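Local coordinates for mandelate racemase/muconate lactonizing enzyme, C-terminal domain protein (Paracoccus denitrificans, PDB 4DWD) that binds magnesium and, as a member of the enolase superfamily, may act as a hydro-lyase, at residues A6-L11 with A26-T31; S12-D17 with A365-E370; T300-G305 with W329-P334; V335-A340 with V358-E363. All blocks are in the same frame, centred on the assembly; numbering follows the deposited sequence.

The four contacts lie at or near the place where the N-terminal capping domain meets the C-terminal barrel domain of this enolase-superfamily fold. Contact 1 is within the capping sheet. Contacts 1 and 2 share strand 5-14 of that antiparallel sheet, with centres about 14 Å apart. Contact 2 brings strand 368-372, near the end of the chain, beside that first strand. Contacts 3 and 4 follow each other along the chain, with centres about 9 Å apart, and both fall within the span that contact 2 closes. Contacts 2 and 4 also share helix 361-367. F27 of contact 1 packs on F336, and M15 of contact 2 on R331, G332, V335 and F336. These packings join sheet and barrel loop.

Contact 1 (A6-L11 with A26-T31); sequences AKVEAL and AFVRIT
E9 and R29 pair across the beta hairpin of strands 5-14 and 24-32, part of the antiparallel sheet of the N-terminal capping domain. K7 with T31, E9 with R29 and L11 with F27 are hydrogen-bonded pairs, and each exchanges two N-H...O bonds. At the strand's start A6 and K7 both face T31 in a classic beta bulge. T31 O therefore accepts twice, from A6 N at 2.8 Å and from K7 N at 3.1 Å.

The charged pair lies on the face that carries K7, E9, L11, F27, R29 and T31. R29 grips the carboxylate side-on. NH2 meets E9 OE1 at 2.8 Å on the syn side, while NE reaches E9 OE2 at 2.9 Å from above the carboxylate plane. The two planes stand 39° apart. The bend of R29 at chi3 (57°) turns the guanidinium back along E9. L11 CD1 sits over one guanidinium face, and E361 is a weak, long ion partner of NH1.

Apolar contacts fill the other face. V8 CG1 meets V28 CG1 at 3.9 Å, and V8 CG2 lies beside I30 CG2. Helices 49-63 and 90-110 pack on this side.

A water joins both strands on the face of E9 and R29. It hydrogen-bonds E9 OE2, R29 O and T31 OG1, the last at 2.8 Å.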
# COMPACT_ATOMS: atom_id res chain seq x y z
N ALA B 6 -51.72 -4.49 9.18
CA ALA B 6 -52.88 -3.65 9.47
C ALA B 6 -52.49 -2.37 10.21
O ALA B 6 -53.02 -1.30 9.93
CB ALA B 6 -53.91 -4.43 10.27
N LYS B 7 -51.57 -2.50 11.15
CA LYS B 7 -51.24 -1.42 12.05
C LYS B 7 -49.79 -1.50 12.51
O LYS B 7 -49.28 -2.59 12.80
CB LYS B 7 -52.18 -1.48 13.27
CG LYS B 7 -52.11 -0.26 14.16
CD LYS B 7 -53.25 -0.23 15.17
CE LYS B 7 -53.20 1.06 15.98
NZ LYS B 7 -54.53 1.44 16.53
N VAL B 8 -49.14 -0.35 12.57
CA VAL B 8 -47.79 -0.25 13.11
C VAL B 8 -47.82 0.78 14.24
O VAL B 8 -48.21 1.93 14.02
CB VAL B 8 -46.76 0.17 12.03
CG1 VAL B 8 -45.38 0.34 12.65
CG2 VAL B 8 -46.72 -0.83 10.88
N GLU B 9 -47.45 0.36 15.44
CA GLU B 9 -47.45 1.25 16.61
C GLU B 9 -46.05 1.44 17.15
O GLU B 9 -45.29 0.47 17.28
CB GLU B 9 -48.28 0.65 17.74
CG GLU B 9 -49.77 0.59 17.49
CD GLU B 9 -50.41 -0.25 18.56
OE1 GLU B 9 -50.63 0.25 19.68
OE2 GLU B 9 -50.66 -1.43 18.29
N ALA B 10 -45.74 2.68 17.51
CA ALA B 10 -44.46 3.02 18.13
C ALA B 10 -44.71 3.34 19.60
O ALA B 10 -45.47 4.25 19.92
CB ALA B 10 -43.84 4.23 17.42
N LEU B 11 -44.07 2.58 20.50
CA LEU B 11 -44.38 2.63 21.93
C LEU B 11 -43.14 2.92 22.78
O LEU B 11 -42.12 2.23 22.69
CB LEU B 11 -44.96 1.28 22.36
CG LEU B 11 -46.22 0.78 21.64
CD1 LEU B 11 -46.59 -0.61 22.13
CD2 LEU B 11 -47.39 1.75 21.81
N ALA B 26 -37.99 1.28 23.80
CA ALA B 26 -38.63 1.69 22.57
C ALA B 26 -39.01 0.46 21.74
O ALA B 26 -38.14 -0.25 21.21
CB ALA B 26 -37.71 2.62 21.79
N PHE B 27 -40.32 0.22 21.63
CA PHE B 27 -40.82 -0.96 20.95
C PHE B 27 -41.69 -0.60 19.77
O PHE B 27 -42.27 0.49 19.73
CB PHE B 27 -41.59 -1.87 21.92
CG PHE B 27 -40.77 -2.36 23.08
CD1 PHE B 27 -39.71 -3.24 22.86
CD2 PHE B 27 -41.04 -1.94 24.38
CE1 PHE B 27 -38.95 -3.70 23.93
CE2 PHE B 27 -40.27 -2.39 25.45
CZ PHE B 27 -39.21 -3.27 25.22
N VAL B 28 -41.75 -1.51 18.81
CA VAL B 28 -42.67 -1.39 17.69
C VAL B 28 -43.58 -2.61 17.74
O VAL B 28 -43.11 -3.75 17.80
CB VAL B 28 -41.93 -1.30 16.33
CG1 VAL B 28 -42.91 -1.33 15.17
CG2 VAL B 28 -41.10 -0.02 16.26
N ARG B 29 -44.89 -2.37 17.74
CA ARG B 29 -45.86 -3.45 17.66
C ARG B 29 -46.53 -3.39 16.30
O ARG B 29 -47.12 -2.37 15.94
CB ARG B 29 -46.90 -3.37 18.79
CG ARG B 29 -47.99 -4.43 18.65
CD ARG B 29 -48.89 -4.53 19.87
NE ARG B 29 -49.54 -3.27 20.19
CZ ARG B 29 -50.04 -2.99 21.39
NH1 ARG B 29 -49.95 -3.88 22.37
NH2 ARG B 29 -50.61 -1.82 21.62
N ILE B 30 -46.41 -4.47 15.53
CA ILE B 30 -47.07 -4.58 14.22
C ILE B 30 -48.18 -5.61 14.30
O ILE B 30 -47.94 -6.75 14.69
CB ILE B 30 -46.07 -4.91 13.08
CG1 ILE B 30 -44.92 -3.89 13.09
CG2 ILE B 30 -46.78 -4.92 11.72
CD1 ILE B 30 -43.94 -3.98 11.92
N THR B 31 -49.39 -5.20 13.91
CA THR B 31 -50.55 -6.08 13.92
C THR B 31 -50.93 -6.38 12.49
O THR B 31 -51.03 -5.46 11.66
CB THR B 31 -51.72 -5.43 14.67
OG1 THR B 31 -51.27 -5.04 15.97
CG2 THR B 31 -52.89 -6.42 14.82
O HOH W 1 -50.02 -2.59 15.96

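Contact 2 (S12-D17 with A365-E370); sequences SVAMGD and ASRATE
R367 reaches across to A14 and G16, while its backbone helps join strands 5-14 and 368-372 in the antiparallel sheet of the capping domain. This pairing sets strand 368-372, near the end of the chain, beside the first strand.

The first shell is the guanidinium. Its NH1 bonds G16 O at 2.8 Å, in the carbonyl plane and on a lone pair. NH2 also reaches G16 O, at 3.2 Å and from above that plane, so one oxygen is held end-on by two nitrogens. NH1 bonds A14 O too, at 3.0 Å. That donor stands 55° out of the A14 carbonyl plane, although A14 O lies in the plane of the guanidinium. The side chain runs extended from CG to NE, which carries the charge past A14 to the loop at G16. On the way, R367 CB lies 4.0 Å from V13 CG1, and the two side chains cross at about a right angle.

Next comes the backbone ladder. S12 and T369 are a hydrogen-bonded pair that exchanges two bonds. A14 N adds a bond to R367 O at the end of the helix. V13 and A368 face each other as a non-hydrogen-bonded pair, and V13 CG2 touches A368 CB at 4.0 Å.

Farther out, P334 and V335 pack on the arginine. A second-shell carboxylate comes from the same helix, 361-367. It holds the NE edge of the guanidinium through a salt bridge from R367 NE to E363 OE1.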
# COMPACT_ATOMS: atom_id res chain seq x y z
N SER B 12 -43.24 3.96 23.61
CA SER B 12 -42.24 4.27 24.61
C SER B 12 -42.74 3.67 25.92
O SER B 12 -43.82 4.03 26.39
CB SER B 12 -42.06 5.79 24.73
OG SER B 12 -41.25 6.13 25.85
N VAL B 13 -41.96 2.74 26.48
CA VAL B 13 -42.43 1.92 27.60
C VAL B 13 -41.53 2.04 28.84
O VAL B 13 -40.31 1.85 28.75
CB VAL B 13 -42.54 0.44 27.17
CG1 VAL B 13 -43.06 -0.45 28.30
CG2 VAL B 13 -43.44 0.31 25.94
N ALA B 14 -42.14 2.37 29.98
CA ALA B 14 -41.46 2.41 31.27
C ALA B 14 -41.15 0.99 31.72
O ALA B 14 -42.05 0.15 31.79
CB ALA B 14 -42.33 3.13 32.30
N MSE B 15 -39.88 0.71 32.01
CA MSE B 15 -39.44 -0.67 32.30
C MSE B 15 -39.05 -0.86 33.74
O MSE B 15 -38.47 0.03 34.37
CB MSE B 15 -38.22 -0.97 31.42
CG MSE B 15 -38.58 -0.96 29.94
SE MSE B 15 -39.60 -2.54 29.37
CE MSE B 15 -38.12 -3.83 29.29
N GLY B 16 -39.36 -2.04 34.27
CA GLY B 16 -38.95 -2.45 35.62
C GLY B 16 -39.43 -1.52 36.71
O GLY B 16 -40.50 -0.91 36.59
N ASP B 17 -38.63 -1.39 37.77
CA ASP B 17 -38.98 -0.55 38.93
C ASP B 17 -38.74 0.94 38.68
O ASP B 17 -38.18 1.33 37.65
CB ASP B 17 -38.24 -1.02 40.19
CG ASP B 17 -36.71 -0.94 40.06
OD1 ASP B 17 -36.18 -0.51 39.01
OD2 ASP B 17 -36.03 -1.32 41.04
N ALA B 365 -49.69 -2.09 28.59
CA ALA B 365 -50.67 -1.02 28.45
C ALA B 365 -50.47 0.08 29.49
O ALA B 365 -50.47 1.26 29.14
CB ALA B 365 -52.09 -1.57 28.50
N SER B 366 -50.25 -0.32 30.74
CA SER B 366 -50.11 0.64 31.85
C SER B 366 -48.82 1.44 31.80
O SER B 366 -48.72 2.49 32.45
CB SER B 366 -50.22 -0.09 33.19
OG SER B 366 -49.03 -0.80 33.46
N ARG B 367 -47.83 0.95 31.05
CA ARG B 367 -46.49 1.55 31.01
C ARG B 367 -46.15 2.19 29.67
O ARG B 367 -45.08 2.81 29.52
CB ARG B 367 -45.43 0.50 31.36
CG ARG B 367 -45.45 0.06 32.82
CD ARG B 367 -44.81 -1.31 32.97
NE ARG B 367 -44.67 -1.70 34.38
CZ ARG B 367 -43.58 -1.48 35.11
NH1 ARG B 367 -42.51 -0.87 34.58
NH2 ARG B 367 -43.55 -1.85 36.38
N ALA B 368 -47.05 2.07 28.70
CA ALA B 368 -46.76 2.49 27.32
C ALA B 368 -47.34 3.86 26.98
O ALA B 368 -48.51 4.15 27.29
CB ALA B 368 -47.25 1.45 26.32
N THR B 369 -46.50 4.68 26.35
CA THR B 369 -46.95 5.92 25.74
C THR B 369 -46.79 5.73 24.24
O THR B 369 -45.69 5.44 23.77
CB THR B 369 -46.10 7.11 26.22
OG1 THR B 369 -46.29 7.30 27.63
CG2 THR B 369 -46.48 8.40 25.50
N GLU B 370 -47.87 5.88 23.50
CA GLU B 370 -47.76 5.82 22.05
C GLU B 370 -47.17 7.10 21.50
O GLU B 370 -47.56 8.21 21.89
CB GLU B 370 -49.09 5.49 21.37
CG GLU B 370 -48.85 5.10 19.91
CD GLU B 370 -50.12 4.80 19.13
OE1 GLU B 370 -51.22 4.93 19.70
OE2 GLU B 370 -50.01 4.44 17.93

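Contact 3 (T300-G305 with W329-P334); sequences TQPGVG and WDRGRP
Two loops of the C-terminal barrel domain meet here: the one leading into helix 304-314, and a 3-10 turn, 329-331, after strand 323-325. R331 and P302 carry most of the contact. R331 NH2 bonds two acceptors of the first loop. R331 NH2 lies 2.8 Å from Q301 OE1 and 53° out of the amide carbonyl plane. R331 NH2 to T300 O is 3.2 Å, with the oxygen near the guanidinium plane. The amide and guanidinium planes are almost perpendicular, 84° apart. The bend of Q301 at chi2 (-55°) helps bring its amide back to the arginine.

P302 CD rests over one face of the guanidinium, 3.6 Å from R331 NH2. P302 CG lies 3.6 Å from G332 N, and its CB meets W329 CB at 4.2 Å. G332 has no side chain, and a CB there would come tight against P302 CB.

A water hydrogen-bonds T300 O and accepts from R331 NH1 at 3.1 Å. NH1 also bonds R328 O, which ties the guanidinium back to its own loop. A leucine in place of R331 would probably leave Q301 OE1 and T300 O without their shared donor and break the water bridge between the loops.

The T300 side chain is about 6 Å from that of the metal ligand E249. The W329 ring leads away from P302, and its NE1 bonds E154 of helix 140-154. Q301 packs on E41 of strand 37-42 and S25 of strand 24-32. V304, in the first turn of helix 304-314, touches F27, so the contact sits between the barrel and the capping sheet.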
# COMPACT_ATOMS: atom_id res chain seq x y z
N THR B 300 -27.75 -5.11 24.77
CA THR B 300 -27.88 -4.73 26.18
C THR B 300 -29.31 -4.76 26.69
O THR B 300 -29.53 -4.45 27.86
CB THR B 300 -27.30 -3.32 26.44
OG1 THR B 300 -27.97 -2.36 25.61
CG2 THR B 300 -25.79 -3.32 26.13
N GLN B 301 -30.27 -5.14 25.85
CA GLN B 301 -31.69 -5.14 26.24
C GLN B 301 -32.18 -6.55 26.59
O GLN B 301 -31.82 -7.51 25.91
CB GLN B 301 -32.55 -4.51 25.14
CG GLN B 301 -32.10 -3.11 24.70
CD GLN B 301 -31.99 -2.13 25.87
OE1 GLN B 301 -32.86 -2.09 26.75
NE2 GLN B 301 -30.93 -1.34 25.88
N PRO B 302 -33.03 -6.68 27.63
CA PRO B 302 -33.37 -8.02 28.14
C PRO B 302 -34.57 -8.70 27.48
O PRO B 302 -34.81 -9.88 27.72
CB PRO B 302 -33.71 -7.74 29.61
CG PRO B 302 -34.25 -6.36 29.61
CD PRO B 302 -33.43 -5.61 28.58
N GLY B 303 -35.32 -7.96 26.67
CA GLY B 303 -36.55 -8.48 26.09
C GLY B 303 -36.46 -8.77 24.61
O GLY B 303 -35.77 -9.71 24.18
N VAL B 304 -37.18 -7.99 23.81
CA VAL B 304 -37.25 -8.21 22.35
C VAL B 304 -35.87 -8.29 21.69
O VAL B 304 -35.60 -9.23 20.94
CB VAL B 304 -38.16 -7.16 21.67
CG1 VAL B 304 -38.16 -7.30 20.14
CG2 VAL B 304 -39.58 -7.28 22.18
N GLY B 305 -34.99 -7.34 22.00
CA GLY B 305 -33.66 -7.34 21.38
C GLY B 305 -32.86 -8.58 21.73
O GLY B 305 -32.13 -9.12 20.91
N TRP B 329 -30.73 -6.45 33.87
CA TRP B 329 -31.59 -7.29 33.06
C TRP B 329 -32.90 -7.63 33.74
O TRP B 329 -33.85 -8.04 33.07
CB TRP B 329 -30.85 -8.54 32.58
CG TRP B 329 -30.10 -9.33 33.65
CD1 TRP B 329 -28.77 -9.18 34.05
CD2 TRP B 329 -30.61 -10.46 34.42
NE1 TRP B 329 -28.44 -10.10 35.02
CE2 TRP B 329 -29.51 -10.90 35.29
CE3 TRP B 329 -31.83 -11.13 34.50
CZ2 TRP B 329 -29.64 -11.97 36.17
CZ3 TRP B 329 -31.96 -12.20 35.39
CH2 TRP B 329 -30.89 -12.60 36.22
N ASP B 330 -32.95 -7.46 35.06
CA ASP B 330 -34.20 -7.62 35.83
C ASP B 330 -35.32 -6.74 35.30
O ASP B 330 -36.50 -7.07 35.47
CB ASP B 330 -33.96 -7.33 37.32
CG ASP B 330 -33.56 -5.87 37.58
OD1 ASP B 330 -34.30 -5.15 38.28
OD2 ASP B 330 -32.50 -5.44 37.11
N ARG B 331 -34.97 -5.62 34.65
CA ARG B 331 -35.98 -4.68 34.15
C ARG B 331 -36.82 -5.26 33.00
O ARG B 331 -37.80 -4.65 32.58
CB ARG B 331 -35.36 -3.34 33.73
CG ARG B 331 -34.67 -3.36 32.37
CD ARG B 331 -33.91 -2.06 32.10
NE ARG B 331 -33.28 -2.03 30.77
CZ ARG B 331 -32.17 -2.68 30.44
NH1 ARG B 331 -31.55 -3.44 31.34
NH2 ARG B 331 -31.67 -2.57 29.21
N GLY B 332 -36.44 -6.44 32.51
CA GLY B 332 -37.27 -7.16 31.54
C GLY B 332 -38.67 -7.44 32.07
O GLY B 332 -39.63 -7.47 31.30
N ARG B 333 -38.77 -7.63 33.38
CA ARG B 333 -40.06 -7.78 34.05
C ARG B 333 -40.50 -6.41 34.60
O ARG B 333 -39.66 -5.60 34.99
CB ARG B 333 -39.93 -8.80 35.18
CG ARG B 333 -39.51 -10.19 34.72
CD ARG B 333 -39.37 -11.15 35.89
NE ARG B 333 -38.83 -12.45 35.47
CZ ARG B 333 -39.58 -13.48 35.09
NH1 ARG B 333 -40.90 -13.39 35.07
NH2 ARG B 333 -39.00 -14.62 34.73
N PRO B 334 -41.82 -6.16 34.67
CA PRO B 334 -42.93 -7.07 34.40
C PRO B 334 -43.51 -6.99 32.99
O PRO B 334 -44.49 -7.68 32.69
CB PRO B 334 -43.99 -6.61 35.40
CG PRO B 334 -43.78 -5.14 35.48
CD PRO B 334 -42.30 -4.89 35.27
O HOH W 2 -29.95 -5.90 30.38
O HOH W 3 -28.39 -2.94 30.24

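Contact 4 (V335-A340 with V358-E363); sequences VFRNPA and VVDEDE
F336 and V359 form a single backbone bridge between a barrel-domain loop and the segment leading into helix 361-367. This is the tightly packed part. R337 N bonds V358 O, and D360 N bonds V335 O, each at 2.8 Å. F336 and V359 lie side by side, with F336 CE1 3.6 Å from V359 CG2 at the ring edge. V335 CG1 covers one face of that ring. F27 of the capping sheet meets the ring at a steep angle.

The other side is more exposed and is held by polar ends. R337 runs extended past V358 CG1 to lay its guanidinium over D360. The guanidinium and carboxylate planes are stacked, 29° apart. R337 NH2 forms a salt bridge with D360 OD2 at 3.1 Å. N338 OD1 accepts from V358 N at 2.8 Å, and ND2 bonds G356 O. A chi1 of 63° sets the N338 amide between these two partners. A valine in place of N338 would probably leave V358 N and G356 O without their mates and let the 356-358 backbone drift.

V359 and E361 bind calcium in a crystal structure of this protein; none is bound to this chain. D360 is also the N-cap of helix 361-367, where its OD1 accepts from E363 N at 3.0 Å. The R337 charge and the N-H groups at the helix start would probably stabilise the ionised form of D360.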
# COMPACT_ATOMS: atom_id res chain seq x y z
N VAL B 335 -42.93 -6.16 32.12
CA VAL B 335 -43.48 -6.01 30.76
C VAL B 335 -43.45 -7.33 30.00
O VAL B 335 -44.39 -7.64 29.26
CB VAL B 335 -42.79 -4.88 29.99
CG1 VAL B 335 -43.15 -4.91 28.50
CG2 VAL B 335 -43.20 -3.55 30.60
N PHE B 336 -42.38 -8.09 30.17
CA PHE B 336 -42.26 -9.40 29.55
C PHE B 336 -42.34 -10.51 30.57
O PHE B 336 -41.90 -10.35 31.71
CB PHE B 336 -40.94 -9.51 28.77
CG PHE B 336 -40.80 -8.48 27.69
CD1 PHE B 336 -41.61 -8.51 26.56
CD2 PHE B 336 -39.89 -7.44 27.83
CE1 PHE B 336 -41.49 -7.54 25.57
CE2 PHE B 336 -39.76 -6.47 26.85
CZ PHE B 336 -40.57 -6.51 25.72
N ARG B 337 -42.94 -11.64 30.19
CA ARG B 337 -43.07 -12.78 31.10
C ARG B 337 -41.85 -13.70 31.08
O ARG B 337 -41.59 -14.40 32.05
CB ARG B 337 -44.34 -13.57 30.79
CG ARG B 337 -45.60 -12.75 30.98
CD ARG B 337 -46.82 -13.64 31.09
NE ARG B 337 -48.07 -12.92 30.82
CZ ARG B 337 -48.78 -12.26 31.73
NH1 ARG B 337 -49.90 -11.65 31.36
NH2 ARG B 337 -48.39 -12.20 32.99
N ASN B 338 -41.09 -13.68 29.98
CA ASN B 338 -39.94 -14.55 29.82
C ASN B 338 -38.68 -13.84 29.29
O ASN B 338 -38.04 -14.33 28.36
CB ASN B 338 -40.29 -15.74 28.92
CG ASN B 338 -40.65 -15.32 27.50
OD1 ASN B 338 -41.01 -14.17 27.25
ND2 ASN B 338 -40.56 -16.26 26.58
N PRO B 339 -38.32 -12.69 29.89
CA PRO B 339 -37.13 -11.97 29.44
C PRO B 339 -35.84 -12.73 29.78
O PRO B 339 -35.89 -13.76 30.46
CB PRO B 339 -37.22 -10.66 30.20
CG PRO B 339 -37.88 -11.04 31.49
CD PRO B 339 -38.88 -12.11 31.13
N ALA B 340 -34.70 -12.24 29.28
CA ALA B 340 -33.40 -12.88 29.48
C ALA B 340 -33.14 -13.24 30.94
O ALA B 340 -33.24 -12.40 31.82
CB ALA B 340 -32.29 -11.97 28.97
N VAL B 358 -42.89 -13.42 25.27
CA VAL B 358 -44.24 -13.34 25.82
C VAL B 358 -44.41 -12.01 26.56
O VAL B 358 -43.70 -11.71 27.52
CB VAL B 358 -44.52 -14.54 26.76
CG1 VAL B 358 -45.88 -14.39 27.44
CG2 VAL B 358 -44.44 -15.85 26.00
N VAL B 359 -45.36 -11.21 26.08
CA VAL B 359 -45.62 -9.87 26.61
C VAL B 359 -46.81 -9.91 27.57
O VAL B 359 -47.83 -10.52 27.28
CB VAL B 359 -45.90 -8.86 25.47
CG1 VAL B 359 -46.21 -7.47 26.02
CG2 VAL B 359 -44.73 -8.81 24.49
N ASP B 360 -46.66 -9.26 28.72
CA ASP B 360 -47.79 -9.06 29.63
C ASP B 360 -48.56 -7.84 29.15
O ASP B 360 -48.10 -6.71 29.33
CB ASP B 360 -47.28 -8.87 31.06
CG ASP B 360 -48.40 -8.65 32.08
OD1 ASP B 360 -49.42 -7.99 31.77
OD2 ASP B 360 -48.24 -9.13 33.21
N GLU B 361 -49.71 -8.08 28.53
CA GLU B 361 -50.49 -7.04 27.84
C GLU B 361 -50.91 -5.88 28.72
O GLU B 361 -50.88 -4.72 28.31
CB GLU B 361 -51.74 -7.65 27.19
CG GLU B 361 -51.45 -8.63 26.06
CD GLU B 361 -50.62 -8.01 24.97
OE1 GLU B 361 -50.83 -6.80 24.69
OE2 GLU B 361 -49.77 -8.71 24.39
N ASP B 362 -51.32 -6.21 29.94
CA ASP B 362 -51.86 -5.22 30.84
C ASP B 362 -50.75 -4.38 31.46
O ASP B 362 -50.91 -3.16 31.59
CB ASP B 362 -52.76 -5.91 31.87
CG ASP B 362 -53.84 -6.75 31.19
OD1 ASP B 362 -54.60 -6.20 30.36
OD2 ASP B 362 -53.91 -7.97 31.46
N GLU B 363 -49.62 -5.01 31.78
CA GLU B 363 -48.45 -4.27 32.24
C GLU B 363 -47.98 -3.35 31.13
O GLU B 363 -47.72 -2.17 31.37
CB GLU B 363 -47.32 -5.20 32.68
CG GLU B 363 -47.46 -5.75 34.09
CD GLU B 363 -47.37 -4.68 35.17
OE1 GLU B 363 -46.90 -3.55 34.90
OE2 GLU B 363 -47.77 -4.97 36.31